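Side-chain contacts in acyl-coenzyme A oxidase 3 (Yarrowia lipolytica, PDB 5YS9), which oxidises acyl-CoA substrates to (2E)-enoyl-CoA with its FAD cofactor, reducing oxygen to hydrogen peroxide in peroxisomal fatty acid beta-oxidation: residues S436-F441 / F660-Q665; P66-S71 / Q109-V114; Q318-I323 / G442-D447. One frame throughout, in Å; residues are numbered along the deposited sequence.

Interaction 1. Residues S436-F441 / F660-Q665; sequences SGYNGF and FAKVNQ
A 3-10 turn in the loop between helices 391-428 and 441-448 meets helix 655-666, where Tyr438 packs against Lys662 and Val663. The same loop carries Gly431, Gly432 and Tyr435, which line an FAD pocket. Val663 comes to one side of the tyrosine ring, with its CG2 4.0 Å from CD2 of Tyr438. Lys662 comes to the other ortho carbon, with its CD 4.2 Å from CD1 of Tyr438. Both approach the ring obliquely. The side chains of Tyr438 and Val663 cross at about a right angle.

In Tyr438, CG lies anti to the carbonyl carbon (chi1 -53°), which sends the ring out toward the helix. The lysine chain bends at chi2 and chi4. Its CD is the methylene that meets the ring, while NZ goes on to a hydrogen bond with Ser71 OG. The contact across the segments is therefore apolar, and the polar ends of Tyr438 and Lys662 are held by other parts of the protein. Tyr438 OH is hydrogen-bonded to Asp75 OD1, Asn667 ND2 and Lys252 N of the second subunit. The second subunit also packs its Ile250 on Tyr438 and its Asp249 on Val663, so the contact is part of the subunit interface.

The turn is braced from within. Ser436 OG accepts from Tyr438 N at 3.2 Å, and Ser436 O accepts from Asn439 N at 3.0 Å. Gly440, with phi 85°, then takes the N-cap position of helix 441-448. The arrangement is an ST turn and 3-10 segment just before a helix N-terminus, its tyrosine packed on helix 655-666.

Interaction 2. Residues P66-S71 / Q109-V114; sequences PVLNVS and QLHGIV
Val70 and Val114 make the main apolar contact between the loop after helix 49-63 and the end region of helix 101-111. CG2 of Val70 stands 3.9 Å from CB of Val114. CG1 of Val70 lies 4.0 Å from CG2 of Val114. The two branched side chains cross at about a right angle, and both methyl groups of Val70 take part. A looser van der Waals touch joins Leu68 to His111, whose NE2 is 4.3 Å from CD2 of Leu68. The methyl group reaches the imidazole obliquely. With chi1 at -171°, the imidazole of His111 extends away from its own backbone N and across to the loop.

The polar link is indirect. One water donates to the carbonyl oxygen of Leu68, at a short 2.5 Å between the water and Leu68 O. The same water is hydrogen-bonded to NE2 of His111 at 3.0 Å. It sits at the edge of the imidazole, in the ring plane, and gives this side of the ring a polar partner.

The contact lies in the N-terminal helical region. Leu68 packs on Leu62 of helix 49-63 and, with His111, on Leu92 of helix 78-92, while Leu110 reaches Phe315 of helix 300-330.

Interaction 3. Residues Q318-I323 / G442-D447; sequences QRFITI and GQAYAD
Phe320 brings CZ of its ring near both the methyl group of Ala444 and the guanidinium group of its neighbour Arg319. CZ of Phe320 lies over the centre of one guanidinium face, 3.3 Å above the plane. The methyl group of Ala444 approaches the phenyl ring obliquely. The modelled approach of Ala444 CB to Phe320 CZ is shorter than two carbons can sit, so its detail is doubtful. CB of Ala444 is also 4.5 Å from NH1 of Arg319. The Phe320 ring further meets the ring of Phe441, with planes at about 45°.

Helix 300-330 here packs against the short helix 441-448, both in the C-alpha1 helical domain of the acyl-CoA oxidases. Phe320 CG is anti to the carbonyl carbon (chi1 -60°), and this directs the ring at the short helix. The arginine is held through its nitrogens: NE bonds to Ile644 O, and NH1 and NH2 make weak bonds to Ile113 O and Tyr74 OH.

Within helix 300-330, Gln318 O accepts from Thr322 N at 3.0 Å and from Thr322 OG1. On helix 441-448, Tyr445 OH is hydrogen-bonded to Asp424 OD1 of the second subunit, and the Tyr445 rings of the two subunits meet with planes at about 15°.

From the N terminus, interaction 2 comes first. It closes the loop from 66-71 to 109-114 within the N-terminal helical region, before the other two begin. Interaction 3 then opens at 318-323 and interaction 1 at 436-441. Interaction 3 closes at 442-447, directly after that segment, and interaction 1 closes only at 660-665. These two therefore cross. Together they join helix 300-330, helix 441-448 with its preceding loop, and helix 655-666. Interactions 1 and 3 pack together, with Phe441 CZ 3.6 Å from Ile323 CG2. Interaction 2 touches both of the others, and interactions 1 and 3 also touch the second subunit.

Interaction 1. Residues S436-F441 / F660-Q665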
# COMPACT_ATOMS: atom_id res chain seq x y z
N SER A 436 -13.30 -5.40 -3.12
CA SER A 436 -14.59 -5.29 -2.44
C SER A 436 -14.36 -4.90 -1.00
O SER A 436 -13.69 -5.62 -0.27
CB SER A 436 -15.40 -6.60 -2.48
OG SER A 436 -16.41 -6.60 -1.46
N GLY A 437 -14.93 -3.78 -0.58
CA GLY A 437 -14.83 -3.36 0.82
C GLY A 437 -15.17 -4.47 1.84
O GLY A 437 -14.62 -4.49 2.94
N TYR A 438 -16.08 -5.37 1.49
CA TYR A 438 -16.53 -6.44 2.42
C TYR A 438 -15.45 -7.50 2.66
O TYR A 438 -15.51 -8.21 3.65
CB TYR A 438 -17.89 -7.07 1.94
CG TYR A 438 -18.90 -5.99 1.71
CD1 TYR A 438 -19.29 -5.15 2.78
CD2 TYR A 438 -19.41 -5.71 0.43
CE1 TYR A 438 -20.17 -4.08 2.57
CE2 TYR A 438 -20.29 -4.66 0.23
CZ TYR A 438 -20.66 -3.86 1.30
OH TYR A 438 -21.52 -2.82 1.11
N ASN A 439 -14.48 -7.62 1.77
CA ASN A 439 -13.40 -8.53 2.02
C ASN A 439 -12.26 -7.92 2.86
O ASN A 439 -11.29 -8.59 3.11
CB ASN A 439 -12.95 -9.15 0.73
CG ASN A 439 -14.02 -10.04 0.14
OD1 ASN A 439 -14.56 -10.90 0.85
ND2 ASN A 439 -14.37 -9.84 -1.13
N GLY A 440 -12.41 -6.67 3.31
CA GLY A 440 -11.63 -6.09 4.40
C GLY A 440 -10.29 -5.49 4.06
O GLY A 440 -9.79 -4.64 4.81
N PHE A 441 -9.69 -5.90 2.95
CA PHE A 441 -8.37 -5.40 2.56
C PHE A 441 -8.25 -3.87 2.62
O PHE A 441 -7.29 -3.34 3.18
CB PHE A 441 -7.99 -5.89 1.18
CG PHE A 441 -7.99 -7.39 1.03
CD1 PHE A 441 -6.95 -8.15 1.56
CD2 PHE A 441 -9.01 -8.05 0.34
CE1 PHE A 441 -6.95 -9.52 1.43
CE2 PHE A 441 -9.00 -9.43 0.19
CZ PHE A 441 -7.97 -10.15 0.74
N PHE A 660 -21.88 -13.23 -2.42
CA PHE A 660 -23.16 -12.77 -2.99
C PHE A 660 -24.18 -12.45 -1.86
O PHE A 660 -24.95 -11.47 -1.97
CB PHE A 660 -23.72 -13.79 -4.00
CG PHE A 660 -24.92 -13.31 -4.82
CD1 PHE A 660 -24.77 -12.32 -5.78
CD2 PHE A 660 -26.16 -13.91 -4.69
CE1 PHE A 660 -25.83 -11.91 -6.59
CE2 PHE A 660 -27.24 -13.50 -5.45
CZ PHE A 660 -27.07 -12.50 -6.42
N ALA A 661 -24.17 -13.24 -0.78
CA ALA A 661 -25.07 -13.01 0.34
C ALA A 661 -24.78 -11.68 0.98
O ALA A 661 -25.72 -10.97 1.33
CB ALA A 661 -25.01 -14.14 1.39
N LYS A 662 -23.49 -11.35 1.13
CA LYS A 662 -23.03 -10.18 1.92
C LYS A 662 -23.38 -8.90 1.16
O LYS A 662 -23.92 -7.94 1.72
CB LYS A 662 -21.51 -10.27 2.21
CG LYS A 662 -21.12 -9.91 3.64
CD LYS A 662 -21.46 -8.49 3.97
CE LYS A 662 -20.95 -8.06 5.36
NZ LYS A 662 -21.56 -8.79 6.49
N VAL A 663 -23.10 -8.91 -0.14
CA VAL A 663 -23.42 -7.80 -1.01
C VAL A 663 -24.91 -7.44 -1.00
O VAL A 663 -25.23 -6.26 -0.81
CB VAL A 663 -22.86 -8.06 -2.43
CG1 VAL A 663 -23.60 -7.29 -3.51
CG2 VAL A 663 -21.39 -7.74 -2.45
N ASN A 664 -25.79 -8.43 -1.17
CA ASN A 664 -27.26 -8.22 -1.18
C ASN A 664 -27.80 -7.83 0.17
O ASN A 664 -28.69 -7.04 0.21
CB ASN A 664 -28.01 -9.45 -1.72
CG ASN A 664 -27.83 -9.59 -3.22
OD1 ASN A 664 -26.89 -10.23 -3.71
ND2 ASN A 664 -28.67 -8.91 -3.96
N GLN A 665 -27.26 -8.36 1.26
CA GLN A 665 -27.68 -7.97 2.61
C GLN A 665 -27.43 -6.50 2.87
O GLN A 665 -28.31 -5.82 3.33
CB GLN A 665 -26.97 -8.79 3.69
CG GLN A 665 -27.55 -10.18 3.81
CD GLN A 665 -26.67 -11.22 4.50
OE1 GLN A 665 -27.05 -12.39 4.58
NE2 GLN A 665 -25.51 -10.82 5.01

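Interaction 2. Residues P66-S71 / Q109-V114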
# COMPACT_ATOMS: atom_id res chain seq x y z
N PRO A 66 -22.88 -8.06 21.25
CA PRO A 66 -23.71 -7.46 20.21
C PRO A 66 -23.29 -6.05 19.82
O PRO A 66 -23.33 -5.72 18.66
CB PRO A 66 -25.10 -7.47 20.83
CG PRO A 66 -25.04 -8.54 21.84
CD PRO A 66 -23.68 -8.41 22.42
N VAL A 67 -22.92 -5.23 20.78
CA VAL A 67 -22.48 -3.89 20.49
C VAL A 67 -21.18 -3.86 19.69
O VAL A 67 -20.99 -3.01 18.85
CB VAL A 67 -22.52 -2.97 21.74
CG1 VAL A 67 -22.32 -3.76 23.00
CG2 VAL A 67 -21.58 -1.80 21.62
N LEU A 68 -20.29 -4.80 19.96
CA LEU A 68 -19.04 -4.95 19.21
C LEU A 68 -19.10 -5.37 17.74
O LEU A 68 -18.16 -5.15 17.02
CB LEU A 68 -18.07 -5.84 19.97
CG LEU A 68 -17.72 -5.39 21.38
CD1 LEU A 68 -16.58 -6.20 21.93
CD2 LEU A 68 -17.42 -3.91 21.42
N ASN A 69 -20.22 -5.88 17.29
CA ASN A 69 -20.28 -6.55 16.01
C ASN A 69 -19.75 -5.69 14.87
O ASN A 69 -20.16 -4.57 14.68
CB ASN A 69 -21.73 -6.92 15.79
CG ASN A 69 -21.98 -7.60 14.48
OD1 ASN A 69 -21.65 -8.75 14.31
ND2 ASN A 69 -22.61 -6.90 13.57
N VAL A 70 -18.84 -6.25 14.09
CA VAL A 70 -18.14 -5.52 13.06
C VAL A 70 -18.76 -5.76 11.71
O VAL A 70 -18.44 -5.06 10.76
CB VAL A 70 -16.63 -5.84 13.06
CG1 VAL A 70 -16.01 -5.28 14.33
CG2 VAL A 70 -16.36 -7.33 12.91
N SER A 71 -19.70 -6.69 11.62
CA SER A 71 -20.26 -7.10 10.31
C SER A 71 -20.64 -5.92 9.34
O SER A 71 -20.42 -6.02 8.14
CB SER A 71 -21.43 -8.03 10.53
OG SER A 71 -22.30 -7.90 9.42
N GLN A 109 -5.74 -6.50 21.76
CA GLN A 109 -5.01 -6.85 20.53
C GLN A 109 -5.86 -7.77 19.61
O GLN A 109 -5.88 -7.64 18.38
CB GLN A 109 -3.73 -7.62 20.87
CG GLN A 109 -2.53 -6.85 21.40
CD GLN A 109 -1.34 -7.79 21.66
OE1 GLN A 109 -1.44 -8.76 22.46
NE2 GLN A 109 -0.22 -7.54 20.99
N LEU A 110 -6.50 -8.74 20.23
CA LEU A 110 -7.48 -9.56 19.54
C LEU A 110 -8.59 -8.71 18.86
O LEU A 110 -8.98 -9.00 17.74
CB LEU A 110 -8.10 -10.58 20.49
CG LEU A 110 -7.12 -11.65 21.04
CD1 LEU A 110 -7.75 -12.30 22.25
CD2 LEU A 110 -6.76 -12.67 19.97
N HIS A 111 -9.06 -7.69 19.56
CA HIS A 111 -10.13 -6.84 19.08
C HIS A 111 -9.64 -5.98 17.93
O HIS A 111 -10.46 -5.58 17.10
CB HIS A 111 -10.60 -5.92 20.22
CG HIS A 111 -11.84 -5.13 19.90
ND1 HIS A 111 -12.03 -3.84 20.33
CD2 HIS A 111 -12.94 -5.45 19.18
CE1 HIS A 111 -13.21 -3.41 19.92
NE2 HIS A 111 -13.78 -4.37 19.21
N GLY A 112 -8.33 -5.69 17.93
CA GLY A 112 -7.64 -4.96 16.87
C GLY A 112 -7.53 -5.70 15.56
O GLY A 112 -7.21 -5.12 14.55
N ILE A 113 -7.78 -7.00 15.57
CA ILE A 113 -7.89 -7.78 14.34
C ILE A 113 -9.05 -7.31 13.45
O ILE A 113 -8.96 -7.37 12.24
CB ILE A 113 -8.07 -9.28 14.65
CG1 ILE A 113 -6.88 -9.77 15.48
CG2 ILE A 113 -8.16 -10.10 13.36
CD1 ILE A 113 -7.05 -11.17 16.09
N VAL A 114 -10.13 -6.84 14.04
CA VAL A 114 -11.28 -6.31 13.29
C VAL A 114 -11.74 -4.89 13.58
O VAL A 114 -12.46 -4.31 12.78
CB VAL A 114 -12.47 -7.23 13.44
CG1 VAL A 114 -12.19 -8.52 12.69
CG2 VAL A 114 -12.78 -7.52 14.91
O HOH W 1 -16.14 -3.71 17.54

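Interaction 3. Residues Q318-I323 / G442-D447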
# COMPACT_ATOMS: atom_id res chain seq x y z
N GLN A 318 -2.34 -12.66 9.94
CA GLN A 318 -2.94 -13.98 9.90
C GLN A 318 -4.36 -14.00 9.29
O GLN A 318 -4.81 -14.99 8.67
CB GLN A 318 -2.98 -14.59 11.31
CG GLN A 318 -3.79 -13.78 12.31
CD GLN A 318 -3.97 -14.44 13.67
OE1 GLN A 318 -3.61 -15.57 13.89
NE2 GLN A 318 -4.55 -13.71 14.58
N ARG A 319 -5.07 -12.89 9.47
CA ARG A 319 -6.43 -12.76 8.98
C ARG A 319 -6.39 -12.73 7.45
O ARG A 319 -7.10 -13.50 6.79
CB ARG A 319 -7.03 -11.48 9.54
CG ARG A 319 -8.53 -11.29 9.31
CD ARG A 319 -8.94 -9.85 9.67
NE ARG A 319 -10.08 -9.40 8.86
CZ ARG A 319 -10.52 -8.14 8.77
NH1 ARG A 319 -9.92 -7.15 9.42
NH2 ARG A 319 -11.57 -7.90 7.99
N PHE A 320 -5.64 -11.80 6.90
CA PHE A 320 -5.54 -11.63 5.47
C PHE A 320 -4.85 -12.73 4.70
O PHE A 320 -5.26 -13.09 3.62
CB PHE A 320 -5.08 -10.21 5.16
CG PHE A 320 -6.04 -9.20 5.69
CD1 PHE A 320 -7.21 -8.95 5.02
CD2 PHE A 320 -5.84 -8.61 6.91
CE1 PHE A 320 -8.12 -8.07 5.52
CE2 PHE A 320 -6.75 -7.74 7.42
CZ PHE A 320 -7.90 -7.47 6.72
N ILE A 321 -3.81 -13.28 5.28
CA ILE A 321 -3.17 -14.44 4.71
C ILE A 321 -4.14 -15.61 4.71
O ILE A 321 -4.13 -16.40 3.79
CB ILE A 321 -1.82 -14.77 5.37
CG1 ILE A 321 -0.99 -15.64 4.46
CG2 ILE A 321 -2.00 -15.49 6.69
CD1 ILE A 321 -0.55 -14.98 3.19
N THR A 322 -4.94 -15.74 5.75
CA THR A 322 -5.98 -16.74 5.74
C THR A 322 -7.06 -16.49 4.69
O THR A 322 -7.43 -17.39 3.98
CB THR A 322 -6.62 -16.93 7.12
OG1 THR A 322 -5.62 -17.29 8.06
CG2 THR A 322 -7.62 -18.02 7.08
N ILE A 323 -7.51 -15.25 4.56
CA ILE A 323 -8.48 -14.90 3.48
C ILE A 323 -7.93 -15.28 2.10
O ILE A 323 -8.62 -16.01 1.31
CB ILE A 323 -8.87 -13.41 3.52
CG1 ILE A 323 -9.76 -13.15 4.74
CG2 ILE A 323 -9.58 -12.98 2.23
CD1 ILE A 323 -9.78 -11.68 5.13
N GLY A 442 -9.21 -3.15 2.06
CA GLY A 442 -9.15 -1.68 1.88
C GLY A 442 -9.08 -1.00 3.23
O GLY A 442 -8.13 -0.24 3.52
N GLN A 443 -10.05 -1.34 4.08
CA GLN A 443 -10.15 -0.74 5.40
C GLN A 443 -8.98 -1.16 6.34
O GLN A 443 -8.31 -0.31 7.01
CB GLN A 443 -11.52 -1.00 6.06
CG GLN A 443 -11.88 0.06 7.11
CD GLN A 443 -11.78 1.56 6.61
OE1 GLN A 443 -10.82 2.27 6.97
NE2 GLN A 443 -12.76 2.03 5.84
N ALA A 444 -8.68 -2.44 6.37
CA ALA A 444 -7.53 -2.90 7.10
C ALA A 444 -6.20 -2.19 6.66
O ALA A 444 -5.41 -1.78 7.49
CB ALA A 444 -7.43 -4.38 6.92
N TYR A 445 -5.97 -2.04 5.37
CA TYR A 445 -4.75 -1.39 4.94
C TYR A 445 -4.64 0.07 5.38
O TYR A 445 -3.63 0.51 5.88
CB TYR A 445 -4.61 -1.50 3.42
CG TYR A 445 -3.30 -0.99 2.93
CD1 TYR A 445 -2.17 -1.77 2.97
CD2 TYR A 445 -3.19 0.30 2.47
CE1 TYR A 445 -0.97 -1.28 2.55
CE2 TYR A 445 -1.99 0.79 2.04
CZ TYR A 445 -0.88 -0.01 2.09
OH TYR A 445 0.32 0.49 1.67
N ALA A 446 -5.73 0.79 5.21
CA ALA A 446 -5.87 2.18 5.65
C ALA A 446 -5.73 2.30 7.13
O ALA A 446 -5.15 3.26 7.60
CB ALA A 446 -7.23 2.72 5.24
N ASP A 447 -6.35 1.41 7.89
CA ASP A 447 -6.19 1.40 9.34
C ASP A 447 -4.80 1.01 9.83
O ASP A 447 -4.29 1.58 10.78
CB ASP A 447 -7.25 0.52 10.00
CG ASP A 447 -8.64 1.09 9.90
OD1 ASP A 447 -8.80 2.24 9.49
OD2 ASP A 447 -9.59 0.39 10.23